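Local atomic coordinates of replicative DNA helicase (Nostoc punctiforme, PDB entry 4O1R), a protein that forms an intein, a protein-splicing element that in its natural state probably excises itself from the host helicase and joins the flanking segments by a peptide bond. Residues 3-8 against 70-75; 20-25 against 123-128; 56-61 against 117-122; 76-81 against 136-141. All blocks are in the same frame, centred on the assembly; numbering follows the deposited sequence.

This intein chain is built of strands without a helix, and the four contacts show where they meet. Contacts 1, 2 and 4 are largely buried; contact 3 lies at the surface. Contacts 2 and 3 draw on successive parts of strand 106-126, yet contact 3 is a hydrogen-bonded strand pair and contact 2 apolar packing without hydrogen bonds between its segments. Contact 1 mixes backbone bonds with a threonine hydroxyl near the N-terminal splice junction, while contact 4 combines an apolar core with water bridges near the C-terminal one. Arg71 of contact 1 forms a salt bridge to Glu120 of contact 3, and His76 of contact 4 bonds to Ala4 of contact 1.

Contact 1: residues 3-8 against 70-75. Unlike the reference sequence in segment 3-8: Ala4 (reference Cys).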
loop_
_atom_site.group_PDB
_atom_site.type_symbol
_atom_site.label_atom_id
_atom_site.label_comp_id
_atom_site.label_asym_id
_atom_site.label_seq_id
_atom_site.Cartn_x
_atom_site.Cartn_y
_atom_site.Cartn_z
ATOM N N GLY A 3 3.696 -3.024 9.878
ATOM C CA GLY A 3 2.921 -1.818 9.677
ATOM C C GLY A 3 1.541 -2.099 9.121
ATOM O O GLY A 3 1.194 -3.244 8.802
ATOM N N ALA A 4 0.751 -1.044 8.991
ATOM C CA ALA A 4 -0.658 -1.208 8.660
ATOM C C ALA A 4 -1.218 0.067 8.048
ATOM O O ALA A 4 -0.511 1.081 7.927
ATOM C CB ALA A 4 -1.442 -1.658 9.890
ATOM N N LEU A 5 -2.481 0.000 7.648
ATOM C CA LEU A 5 -3.138 1.054 6.873
ATOM C C LEU A 5 -4.464 1.443 7.462
ATOM O O LEU A 5 -5.144 0.629 8.099
ATOM C CB LEU A 5 -3.402 0.572 5.441
ATOM C CG LEU A 5 -2.183 0.209 4.600
ATOM C CD1 LEU A 5 -2.670 -0.395 3.292
ATOM C CD2 LEU A 5 -1.322 1.447 4.336
ATOM N N ALA A 6 -4.885 2.671 7.184
ATOM C CA ALA A 6 -6.248 3.086 7.550
ATOM C C ALA A 6 -7.273 2.148 6.908
ATOM O O ALA A 6 -7.067 1.639 5.802
ATOM C CB ALA A 6 -6.506 4.523 7.113
ATOM N N GLY A 7 -8.384 1.940 7.608
ATOM C CA GLY A 7 -9.430 1.018 7.143
ATOM C C GLY A 7 -10.090 1.367 5.827
ATOM O O GLY A 7 -10.588 0.468 5.129
ATOM N N ASP A 8 -10.069 2.653 5.463
ATOM C CA ASP A 8 -10.679 3.086 4.210
ATOM C C ASP A 8 -9.739 2.977 3.015
ATOM O O ASP A 8 -10.126 3.295 1.896
ATOM C CB ASP A 8 -11.285 4.500 4.306
ATOM C CG ASP A 8 -10.286 5.563 4.684
ATOM O OD1 ASP A 8 -9.198 5.234 5.190
ATOM O OD2 ASP A 8 -10.625 6.756 4.505
ATOM N N ILE A 70 -2.424 8.229 0.868
ATOM C CA ILE A 70 -2.654 7.052 1.691
ATOM C C ILE A 70 -2.359 7.399 3.133
ATOM O O ILE A 70 -1.554 8.291 3.408
ATOM C CB ILE A 70 -1.800 5.856 1.191
ATOM C CG1 ILE A 70 -2.261 4.516 1.791
ATOM C CG2 ILE A 70 -0.302 6.126 1.414
ATOM C CD1 ILE A 70 -1.579 3.316 1.130
ATOM N N ARG A 71 -3.017 6.693 4.047
ATOM C CA ARG A 71 -2.778 6.864 5.483
ATOM C C ARG A 71 -2.236 5.567 6.037
ATOM O O ARG A 71 -2.905 4.534 5.987
ATOM C CB ARG A 71 -4.052 7.307 6.214
ATOM C CG ARG A 71 -4.451 8.708 5.742
ATOM C CD ARG A 71 -5.762 9.179 6.291
ATOM N NE ARG A 71 -5.656 9.467 7.709
ATOM C CZ ARG A 71 -6.482 8.993 8.632
ATOM N NH1 ARG A 71 -7.491 8.204 8.276
ATOM N NH2 ARG A 71 -6.302 9.324 9.905
ATOM N N ALA A 72 -1.000 5.625 6.544
ATOM C CA ALA A 72 -0.266 4.441 6.955
ATOM C C ALA A 72 0.477 4.671 8.255
ATOM O O ALA A 72 0.770 5.805 8.632
ATOM C CB ALA A 72 0.725 4.013 5.856
ATOM N N THR A 73 0.790 3.582 8.939
ATOM C CA THR A 73 1.625 3.698 10.135
ATOM C C THR A 73 3.054 4.111 9.764
ATOM O O THR A 73 3.490 3.943 8.622
ATOM C CB THR A 73 1.641 2.397 10.927
ATOM O OG1 THR A 73 2.147 1.347 10.094
ATOM C CG2 THR A 73 0.244 2.020 11.416
ATOM N N GLY A 74 3.782 4.638 10.744
ATOM C CA GLY A 74 5.124 5.142 10.506
ATOM C C GLY A 74 6.087 4.068 10.039
ATOM O O GLY A 74 7.045 4.360 9.326
ATOM N N ASN A 75 5.859 2.829 10.462
ATOM C CA ASN A 75 6.723 1.728 10.071
ATOM C C ASN A 75 6.322 1.053 8.766
ATOM O O ASN A 75 6.997 0.122 8.339
ATOM C CB ASN A 75 6.854 0.682 11.200
ATOM C CG ASN A 75 5.541 0.014 11.577
ATOM O OD1 ASN A 75 4.452 0.557 11.381
ATOM N ND2 ASN A 75 5.653 -1.177 12.160
#
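Leu5 lays its CD2 methyl over CB of Ala72, 3.6 Å away, and the same methyl reaches CD1 of Ile70 at 3.7 Å, the two branched chains meeting at a slant. With Leu5 CG anti to the carbonyl carbon (chi1 -62°), the end of the chain swings back to the opposite strand although its CA–CB bond leads away. Beside this apolar patch, Ala6 CB rests on Arg71 CB at 3.8 Å, while the guanidinium group runs on to Ser117 O. The backbones are joined through Ala6 N to Arg71 O and Thr73 N to Ala4 O, both 3.0 Å. Beyond them the pairing passes to a side chain: Thr73 OG1, held between its own N and carbonyl carbon (chi1 59°), accepts the N-H of Ala4 at 3.0 Å and gives its proton to Asn75 OD1 at 2.8 Å. Gly3 CA fits closely against both of these oxygens, where a side chain would collide. A valine in place of Thr73 would probably leave the Ala4 N-H without its acceptor and Asn75 OD1 without the proton that steadies it. Ala4 stands where the reference has a cysteine, so the chemistry is not seen here, but the TxxH spacing of Thr73 and His76 and their grip on this residue are consistent with the N-terminal splicing centre of the HINT fold.

Contact 2: residues 20-25 against 123-128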
loop_
_atom_site.group_PDB
_atom_site.type_symbol
_atom_site.label_atom_id
_atom_site.label_comp_id
_atom_site.label_asym_id
_atom_site.label_seq_id
_atom_site.Cartn_x
_atom_site.Cartn_y
_atom_site.Cartn_z
ATOM N N VAL A 20 -12.112 -1.944 -2.876
ATOM C CA VAL A 20 -12.765 -2.268 -1.608
ATOM C C VAL A 20 -11.932 -1.738 -0.434
ATOM O O VAL A 20 -10.711 -1.905 -0.425
ATOM C CB VAL A 20 -12.771 -3.818 -1.417
ATOM C CG1 VAL A 20 -13.404 -4.231 -0.073
ATOM C CG2 VAL A 20 -13.435 -4.523 -2.598
ATOM N N PRO A 21 -12.584 -1.104 0.561
ATOM C CA PRO A 21 -11.838 -0.703 1.762
ATOM C C PRO A 21 -11.268 -1.931 2.469
ATOM O O PRO A 21 -11.955 -2.946 2.671
ATOM C CB PRO A 21 -12.890 -0.008 2.631
ATOM C CG PRO A 21 -14.035 0.280 1.740
ATOM C CD PRO A 21 -13.996 -0.687 0.602
ATOM N N ILE A 22 -10.009 -1.840 2.869
ATOM C CA ILE A 22 -9.335 -2.971 3.470
ATOM C C ILE A 22 -10.073 -3.483 4.730
ATOM O O ILE A 22 -10.098 -4.693 4.996
ATOM C CB ILE A 22 -7.850 -2.605 3.754
ATOM C CG1 ILE A 22 -7.056 -3.826 4.201
ATOM C CG2 ILE A 22 -7.735 -1.442 4.740
ATOM C CD1 ILE A 22 -5.554 -3.579 4.288
ATOM N N LYS A 23 -10.711 -2.576 5.472
ATOM C CA LYS A 23 -11.445 -2.998 6.676
ATOM C C LYS A 23 -12.523 -4.043 6.332
ATOM O O LYS A 23 -12.817 -4.921 7.141
ATOM C CB LYS A 23 -12.049 -1.807 7.425
ATOM C CG LYS A 23 -12.879 -2.230 8.615
ATOM C CD LYS A 23 -13.607 -1.097 9.280
ATOM C CE LYS A 23 -14.362 -1.636 10.490
ATOM N NZ LYS A 23 -14.982 -0.543 11.284
ATOM N N GLU A 24 -13.084 -3.962 5.128
ATOM C CA GLU A 24 -14.166 -4.872 4.727
ATOM C C GLU A 24 -13.668 -6.272 4.365
ATOM O O GLU A 24 -14.467 -7.208 4.231
ATOM C CB GLU A 24 -14.985 -4.259 3.586
ATOM C CG GLU A 24 -15.731 -2.992 4.022
ATOM C CD GLU A 24 -16.528 -2.325 2.913
ATOM O OE1 GLU A 24 -16.674 -2.924 1.833
ATOM O OE2 GLU A 24 -17.004 -1.188 3.128
ATOM N N LEU A 25 -12.352 -6.430 4.235
ATOM C CA LEU A 25 -11.782 -7.720 3.851
ATOM C C LEU A 25 -11.367 -8.581 5.036
ATOM O O LEU A 25 -10.948 -9.721 4.850
ATOM C CB LEU A 25 -10.588 -7.523 2.914
ATOM C CG LEU A 25 -10.988 -6.935 1.560
ATOM C CD1 LEU A 25 -9.740 -6.475 0.840
ATOM C CD2 LEU A 25 -11.775 -7.949 0.734
ATOM N N PHE A 123 -5.165 -1.822 9.605
ATOM C CA PHE A 123 -5.397 -3.132 9.000
ATOM C C PHE A 123 -4.280 -3.483 8.052
ATOM O O PHE A 123 -3.612 -2.612 7.487
ATOM C CB PHE A 123 -6.723 -3.109 8.218
ATOM C CG PHE A 123 -7.906 -2.741 9.059
ATOM C CD1 PHE A 123 -8.234 -1.402 9.283
ATOM C CD2 PHE A 123 -8.689 -3.730 9.647
ATOM C CE1 PHE A 123 -9.317 -1.051 10.085
ATOM C CE2 PHE A 123 -9.779 -3.384 10.439
ATOM C CZ PHE A 123 -10.093 -2.046 10.653
ATOM N N ASP A 124 -4.111 -4.777 7.835
ATOM C CA ASP A 124 -3.086 -5.245 6.918
ATOM C C ASP A 124 -3.553 -6.509 6.216
ATOM O O ASP A 124 -4.517 -7.164 6.646
ATOM C CB ASP A 124 -1.779 -5.502 7.699
ATOM C CG ASP A 124 -0.552 -5.657 6.803
ATOM O OD1 ASP A 124 -0.552 -5.164 5.648
ATOM O OD2 ASP A 124 0.439 -6.256 7.277
ATOM N N LEU A 125 -2.858 -6.808 5.116
ATOM C CA LEU A 125 -3.047 -8.028 4.335
ATOM C C LEU A 125 -1.750 -8.783 4.296
ATOM O O LEU A 125 -0.690 -8.180 4.177
ATOM C CB LEU A 125 -3.419 -7.695 2.891
ATOM C CG LEU A 125 -4.599 -6.770 2.619
ATOM C CD1 LEU A 125 -4.827 -6.612 1.119
ATOM C CD2 LEU A 125 -5.848 -7.297 3.291
ATOM N N THR A 126 -1.837 -10.103 4.356
ATOM C CA THR A 126 -0.665 -10.951 4.115
ATOM C C THR A 126 -0.723 -11.469 2.691
ATOM O O THR A 126 -1.734 -12.058 2.272
ATOM C CB THR A 126 -0.628 -12.128 5.085
ATOM O OG1 THR A 126 -1.782 -12.948 4.900
ATOM C CG2 THR A 126 -0.598 -11.628 6.501
ATOM N N VAL A 127 0.359 -11.222 1.959
ATOM C CA VAL A 127 0.511 -11.647 0.569
ATOM C C VAL A 127 1.752 -12.559 0.529
ATOM O O VAL A 127 2.878 -12.079 0.367
ATOM C CB VAL A 127 0.651 -10.425 -0.374
ATOM C CG1 VAL A 127 0.820 -10.853 -1.825
ATOM C CG2 VAL A 127 -0.552 -9.471 -0.223
ATOM N N PRO A 128 1.548 -13.876 0.687
ATOM C CA PRO A 128 2.716 -14.743 0.910
ATOM C C PRO A 128 3.675 -14.868 -0.262
ATOM O O PRO A 128 4.827 -15.246 -0.054
ATOM C CB PRO A 128 2.101 -16.100 1.254
ATOM C CG PRO A 128 0.710 -16.046 0.786
ATOM C CD PRO A 128 0.281 -14.611 0.846
#
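Lys23 lies across the ring of Phe123 and shows how a charged residue can pack through its methylenes. Its CB stands over one face, 3.9 Å from the ring centroid and 18° off the normal, a CH-pi contact displaced toward the rim. CG follows, coming to 3.5 Å from CZ. Because CG is anti to the backbone N and every later torsion is extended, the aliphatic chain passes the ring slantwise and carries the amino group beyond it, away from the strand. Phe123 meets this chain with its CG anti to the carbonyl carbon (chi1 -58°), which brings the ring out toward the turn.

Ile22 uses its two branches differently. CG1 is anti to the backbone N (chi1 -172°), and CD1 extends onward to Leu125, 3.7 Å from its CG. The two side chains run past each other in opposite senses, with Leu125 CD2 at 3.8 Å from Ile22 CG1. The other branch, CG2, sits between the backbone N and the carbonyl carbon and touches Phe123 CB at 4.0 Å. The joint is thus apolar packing, in which Ile22 CD1 also meets the strand's main chain at Asp124 CA; the turn's own bonds, Glu24 N to Pro21 O and Leu25 N to Ile22 O, coil residues 21-25 and present Ile22 and Lys23 together.

Strand 5-6 runs close by, its Leu5 paired with Phe123 and the following Gly7 with Lys23. Strand 132-135 adds Phe133 against Leu125, and strand 42-55 brings Ala51 to the same leucine.

Contact 3: residues 56-61 against 117-122; sequences IKPLFT and SGEEEV
Leu59 and Val122 form the tight side of this strand pair: CD2 of the leucine presses on CG1 of the valine at 3.5 Å as the two chains slide past each other in opposite directions. With Leu59 CG anti to the carbonyl carbon (chi1 -75°), the fork of the side chain reaches along the partner strand, and CD1 meets Glu120 CB at 3.8 Å, crossing it at roughly a right angle. The acid's aliphatic part serves as packing here, while its carboxylate goes on to Arg71 in a salt bridge. Val122 CG2 meets Lys57 CB at 3.8 Å, their side chains likewise crossing.

The backbones pair antiparallel. Lys57 and Glu120 exchange N-H and C=O in a hydrogen-bonded pair, and Leu59 N reaches Gly118 O at 2.8 Å, almost head-on to the carbonyl. Next, Ser117 N binds Leu59 O at 2.8 Å, which puts two residues, Ser117 and Gly118, opposite one: a beta bulge, with Gly118 at a positive phi of 97°. The bulge lies in strand 106-126, a long strand of the all-beta HINT fold, and the two short strand segments run at 125° to each other, well short of antiparallel. From the bulge itself, Ser117 OG shares a hydrogen bond of 2.9 Å with Thr61 OG1.

The other face is looser and largely open to solvent. Ile56 CG2 merely brushes Glu119 CB at 4.0 Å, and Glu119 CG passes Pro58 CA at the same distance before its carboxylate extends outward. Glu121, also on this face, turns its acid group to Ser53.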
loop_
_atom_site.group_PDB
_atom_site.type_symbol
_atom_site.label_atom_id
_atom_site.label_comp_id
_atom_site.label_asym_id
_atom_site.label_seq_id
_atom_site.Cartn_x
_atom_site.Cartn_y
_atom_site.Cartn_z
ATOM N N ILE A 56 -5.341 -0.096 17.276
ATOM C CA ILE A 56 -5.384 1.337 17.049
ATOM C C ILE A 56 -3.968 1.875 17.113
ATOM O O ILE A 56 -3.262 1.648 18.100
ATOM C CB ILE A 56 -6.277 2.008 18.101
ATOM C CG1 ILE A 56 -7.742 1.588 17.886
ATOM C CG2 ILE A 56 -6.128 3.535 18.029
ATOM C CD1 ILE A 56 -8.671 1.914 19.054
ATOM N N LYS A 57 -3.540 2.553 16.046
ATOM C CA LYS A 57 -2.163 3.028 15.929
ATOM C C LYS A 57 -2.134 4.417 15.307
ATOM O O LYS A 57 -3.091 4.829 14.645
ATOM C CB LYS A 57 -1.339 2.049 15.071
ATOM C CG LYS A 57 -1.130 0.737 15.829
ATOM C CD LYS A 57 -0.294 -0.257 15.071
ATOM C CE LYS A 57 -0.555 -1.665 15.571
ATOM N NZ LYS A 57 -0.093 -1.871 16.965
ATOM N N PRO A 58 -1.019 5.144 15.486
ATOM C CA PRO A 58 -0.848 6.446 14.830
ATOM C C PRO A 58 -0.707 6.316 13.318
ATOM O O PRO A 58 -0.053 5.395 12.818
ATOM C CB PRO A 58 0.450 6.998 15.458
ATOM C CG PRO A 58 0.720 6.145 16.664
ATOM C CD PRO A 58 0.140 4.805 16.335
ATOM N N LEU A 59 -1.351 7.231 12.607
ATOM C CA LEU A 59 -1.339 7.266 11.151
ATOM C C LEU A 59 -0.714 8.541 10.635
ATOM O O LEU A 59 -0.874 9.611 11.246
ATOM C CB LEU A 59 -2.769 7.175 10.600
ATOM C CG LEU A 59 -3.413 5.792 10.654
ATOM C CD1 LEU A 59 -4.887 5.876 10.320
ATOM C CD2 LEU A 59 -2.688 4.815 9.725
ATOM N N PHE A 60 -0.065 8.411 9.476
ATOM C CA PHE A 60 0.460 9.556 8.730
ATOM C C PHE A 60 -0.164 9.552 7.349
ATOM O O PHE A 60 -0.261 8.500 6.723
ATOM C CB PHE A 60 1.983 9.451 8.601
ATOM C CG PHE A 60 2.700 9.572 9.914
ATOM C CD1 PHE A 60 2.785 8.472 10.774
ATOM C CD2 PHE A 60 3.255 10.783 10.312
ATOM C CE1 PHE A 60 3.415 8.575 12.017
ATOM C CE2 PHE A 60 3.888 10.895 11.556
ATOM C CZ PHE A 60 3.967 9.791 12.394
ATOM N N THR A 61 -0.577 10.730 6.884
ATOM C CA THR A 61 -1.087 10.896 5.520
ATOM C C THR A 61 0.061 11.282 4.609
ATOM O O THR A 61 0.739 12.298 4.837
ATOM C CB THR A 61 -2.163 11.969 5.472
ATOM O OG1 THR A 61 -3.181 11.625 6.414
ATOM C CG2 THR A 61 -2.795 12.056 4.088
ATOM N N SER A 117 -1.740 12.318 11.150
ATOM C CA SER A 117 -3.192 12.519 11.049
ATOM C C SER A 117 -4.010 11.725 12.071
ATOM O O SER A 117 -5.160 11.364 11.818
ATOM C CB SER A 117 -3.672 12.262 9.618
ATOM O OG SER A 117 -3.339 10.962 9.214
ATOM N N GLY A 118 -3.410 11.437 13.215
ATOM C CA GLY A 118 -4.165 10.916 14.351
ATOM C C GLY A 118 -4.092 9.415 14.463
ATOM O O GLY A 118 -3.360 8.761 13.733
ATOM N N GLU A 119 -4.867 8.875 15.386
ATOM C CA GLU A 119 -4.906 7.434 15.633
ATOM C C GLU A 119 -6.241 6.860 15.190
ATOM O O GLU A 119 -7.297 7.463 15.414
ATOM C CB GLU A 119 -4.703 7.136 17.126
ATOM C CG GLU A 119 -3.355 7.572 17.691
ATOM C CD GLU A 119 -3.199 7.241 19.164
ATOM O OE1 GLU A 119 -4.220 6.981 19.843
ATOM O OE2 GLU A 119 -2.044 7.240 19.633
ATOM N N GLU A 120 -6.188 5.690 14.564
ATOM C CA GLU A 120 -7.390 4.956 14.168
ATOM C C GLU A 120 -7.076 3.484 14.203
ATOM O O GLU A 120 -5.907 3.102 14.271
ATOM C CB GLU A 120 -7.802 5.289 12.721
ATOM C CG GLU A 120 -8.100 6.742 12.443
ATOM C CD GLU A 120 -8.691 6.973 11.071
ATOM O OE1 GLU A 120 -8.807 6.020 10.266
ATOM O OE2 GLU A 120 -9.046 8.133 10.798
ATOM N N GLU A 121 -8.102 2.649 14.131
ATOM C CA GLU A 121 -7.868 1.231 13.888
ATOM C C GLU A 121 -7.182 1.045 12.527
ATOM O O GLU A 121 -7.507 1.735 11.552
ATOM C CB GLU A 121 -9.168 0.427 13.955
ATOM C CG GLU A 121 -8.913 -1.064 13.945
ATOM C CD GLU A 121 -10.154 -1.897 14.137
ATOM O OE1 GLU A 121 -11.275 -1.359 14.040
ATOM O OE2 GLU A 121 -9.987 -3.106 14.382
ATOM N N VAL A 122 -6.204 0.144 12.474
ATOM C CA VAL A 122 -5.436 -0.071 11.250
ATOM C C VAL A 122 -5.413 -1.553 10.887
ATOM O O VAL A 122 -5.629 -2.421 11.742
ATOM C CB VAL A 122 -4.006 0.527 11.341
ATOM C CG1 VAL A 122 -4.067 2.036 11.417
ATOM C CG2 VAL A 122 -3.254 -0.035 12.523
#

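Contact 4: residues 76-81 against 136-141. With NA (sodium ion), chain D.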
loop_
_atom_site.group_PDB
_atom_site.type_symbol
_atom_site.label_atom_id
_atom_site.label_comp_id
_atom_site.label_asym_id
_atom_site.label_seq_id
_atom_site.Cartn_x
_atom_site.Cartn_y
_atom_site.Cartn_z
ATOM N N HIS A 76 5.229 1.482 8.135
ATOM C CA HIS A 76 4.865 0.847 6.881
ATOM C C HIS A 76 5.842 1.224 5.787
ATOM O O HIS A 76 6.175 2.394 5.643
ATOM C CB HIS A 76 3.450 1.203 6.437
ATOM C CG HIS A 76 2.799 0.098 5.678
ATOM N ND1 HIS A 76 1.534 -0.358 5.959
ATOM C CD2 HIS A 76 3.269 -0.687 4.677
ATOM C CE1 HIS A 76 1.252 -1.379 5.165
ATOM N NE2 HIS A 76 2.279 -1.584 4.367
ATOM N N LYS A 77 6.266 0.239 5.009
ATOM C CA LYS A 77 7.290 0.468 3.980
ATOM C C LYS A 77 6.700 0.723 2.590
ATOM O O LYS A 77 5.680 0.143 2.191
ATOM C CB LYS A 77 8.300 -0.682 3.931
ATOM C CG LYS A 77 9.174 -0.784 5.199
ATOM C CD LYS A 77 10.302 -1.797 5.045
ATOM C CE LYS A 77 11.182 -1.810 6.282
ATOM N NZ LYS A 77 12.385 -2.656 6.098
ATOM N N PHE A 78 7.373 1.631 1.888
ATOM C CA PHE A 78 7.078 2.038 0.516
ATOM C C PHE A 78 8.351 1.870 -0.298
ATOM O O PHE A 78 9.449 1.824 0.266
ATOM C CB PHE A 78 6.629 3.499 0.497
ATOM C CG PHE A 78 5.330 3.717 1.218
ATOM C CD1 PHE A 78 5.299 3.846 2.604
ATOM C CD2 PHE A 78 4.127 3.756 0.521
ATOM C CE1 PHE A 78 4.097 4.021 3.275
ATOM C CE2 PHE A 78 2.922 3.939 1.195
ATOM C CZ PHE A 78 2.913 4.065 2.571
ATOM N N LEU A 79 8.222 1.760 -1.619
ATOM C CA LEU A 79 9.395 1.452 -2.435
ATOM C C LEU A 79 10.004 2.706 -3.050
ATOM O O LEU A 79 9.332 3.438 -3.785
ATOM C CB LEU A 79 9.026 0.459 -3.543
ATOM C CG LEU A 79 10.193 0.031 -4.445
ATOM C CD1 LEU A 79 11.315 -0.620 -3.655
ATOM C CD2 LEU A 79 9.700 -0.902 -5.531
ATOM N N THR A 80 11.272 2.954 -2.740
ATOM C CA THR A 80 12.020 4.033 -3.386
ATOM C C THR A 80 13.021 3.426 -4.378
ATOM O O THR A 80 13.209 2.207 -4.409
ATOM C CB THR A 80 12.819 4.880 -2.370
ATOM O OG1 THR A 80 13.988 4.154 -1.937
ATOM C CG2 THR A 80 11.950 5.285 -1.182
ATOM N N ILE A 81 13.689 4.277 -5.160
ATOM C CA ILE A 81 14.686 3.814 -6.130
ATOM C C ILE A 81 15.902 3.209 -5.424
ATOM O O ILE A 81 16.713 2.522 -6.056
ATOM C CB ILE A 81 15.107 4.988 -7.069
ATOM C CG1 ILE A 81 15.751 4.487 -8.369
ATOM C CG2 ILE A 81 16.025 5.978 -6.357
ATOM C CD1 ILE A 81 14.808 3.763 -9.246
ATOM N N ASN A 136 -4.757 2.184 -2.352
ATOM C CA ASN A 136 -4.930 3.565 -2.795
ATOM C C ASN A 136 -4.010 3.895 -3.964
ATOM O O ASN A 136 -3.488 5.009 -4.086
ATOM C CB ASN A 136 -4.737 4.563 -1.639
ATOM C CG ASN A 136 -5.992 4.755 -0.817
ATOM O OD1 ASN A 136 -6.982 4.028 -0.962
ATOM N ND2 ASN A 136 -5.968 5.757 0.044
ATOM N N ASN A 137 -3.801 2.903 -4.825
ATOM C CA ASN A 137 -2.988 3.082 -6.032
ATOM C C ASN A 137 -1.532 3.449 -5.720
ATOM O O ASN A 137 -0.876 4.117 -6.516
ATOM C CB ASN A 137 -3.609 4.124 -6.983
ATOM C CG ASN A 137 -4.950 3.706 -7.524
ATOM O OD1 ASN A 137 -5.136 2.564 -7.941
ATOM N ND2 ASN A 137 -5.891 4.640 -7.545
ATOM N N ILE A 138 -1.043 2.972 -4.579
ATOM C CA ILE A 138 0.368 3.097 -4.171
ATOM C C ILE A 138 0.858 1.709 -3.742
ATOM O O ILE A 138 0.123 0.957 -3.110
ATOM C CB ILE A 138 0.533 4.118 -3.014
ATOM C CG1 ILE A 138 0.046 5.501 -3.457
ATOM C CG2 ILE A 138 2.003 4.194 -2.525
ATOM C CD1 ILE A 138 -0.040 6.538 -2.342
ATOM N N ILE A 139 2.096 1.368 -4.099
ATOM C CA ILE A 139 2.669 0.068 -3.710
ATOM C C ILE A 139 3.164 0.107 -2.270
ATOM O O ILE A 139 3.919 1.004 -1.901
ATOM C CB ILE A 139 3.779 -0.332 -4.683
ATOM C CG1 ILE A 139 3.170 -0.563 -6.067
ATOM C CG2 ILE A 139 4.524 -1.587 -4.220
ATOM C CD1 ILE A 139 4.140 -0.411 -7.181
ATOM N N VAL A 140 2.701 -0.829 -1.445
ATOM C CA VAL A 140 3.109 -0.918 -0.035
ATOM C C VAL A 140 3.632 -2.317 0.287
ATOM O O VAL A 140 3.168 -3.282 -0.309
ATOM C CB VAL A 140 1.958 -0.555 0.932
ATOM C CG1 VAL A 140 1.356 0.778 0.561
ATOM C CG2 VAL A 140 0.867 -1.631 0.948
ATOM N N HIS A 141 4.586 -2.452 1.215
ATOM C CA HIS A 141 5.170 -3.764 1.578
ATOM C C HIS A 141 4.709 -4.319 2.917
ATOM O O HIS A 141 4.582 -3.585 3.904
ATOM C CB HIS A 141 6.695 -3.700 1.663
ATOM C CG HIS A 141 7.398 -5.014 1.424
ATOM N ND1 HIS A 141 7.601 -5.956 2.416
ATOM C CD2 HIS A 141 7.947 -5.537 0.300
ATOM C CE1 HIS A 141 8.249 -6.992 1.914
ATOM N NE2 HIS A 141 8.465 -6.768 0.631
HETATM NA NA NA D . 18.254 1.214 -7.249
HETATM O O HOH W 1 5.908 -2.627 5.964
HETATM O O HOH W 2 5.779 2.566 -3.075
HETATM O O HOH W 3 18.446 2.113 -9.541
HETATM O O HOH W 4 16.216 0.273 -8.161
HETATM O O HOH W 5 19.664 2.870 -6.774
HETATM O O HOH W 6 19.001 0.108 -5.585
#
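His76, the histidine of the TxxH signature of intein block B, meets His141, the penultimate residue of the intein, where the centres for the two splice junctions come together in a HINT fold. Its NE2 comes 3.1 Å from His141 O, which lies obliquely to the ring, as does Val140 CB, 3.6 Å from NE2; at the other side of the ring ND1 is hydrogen-bonded to Ala4 O. The ring thus spans residues near both ends of the intein, consistent with a part in the splicing chemistry. An alanine in place of His76 would probably leave Ala4 O without this donor and open a gap beside Val140.

A single direct backbone bond joins the strands, from His141 N to Lys77 O at 3.0 Å. As the strands splay, at 119° between their directions, a water takes over: it accepts from Leu79 N and donates to Ile139 O at 2.7 Å. Another water accepts from Lys77 N and lies near His141 O.

Phe78 fills the apolar side. With CG anti to the carbonyl carbon (chi1 -65°), the ring swings toward strand 138-141, takes Ile138 CG2 at its edge, 3.7 Å from CD2, and runs alongside Val140, whose CG1 is 3.6 Å from CE2.

Beyond strand 77-80, away from the contact, Ile81 O and four waters bind a sodium ion. Strands 77-80 and 138-141 are the middle pair of a four-stranded antiparallel sheet, flanked by 83-86 and 132-135. Trp84 of strand 83-86 meets the His141 ring edge-to-face, and Ile70 of strand 69-72 packs on Phe78, Ile138 and Val140.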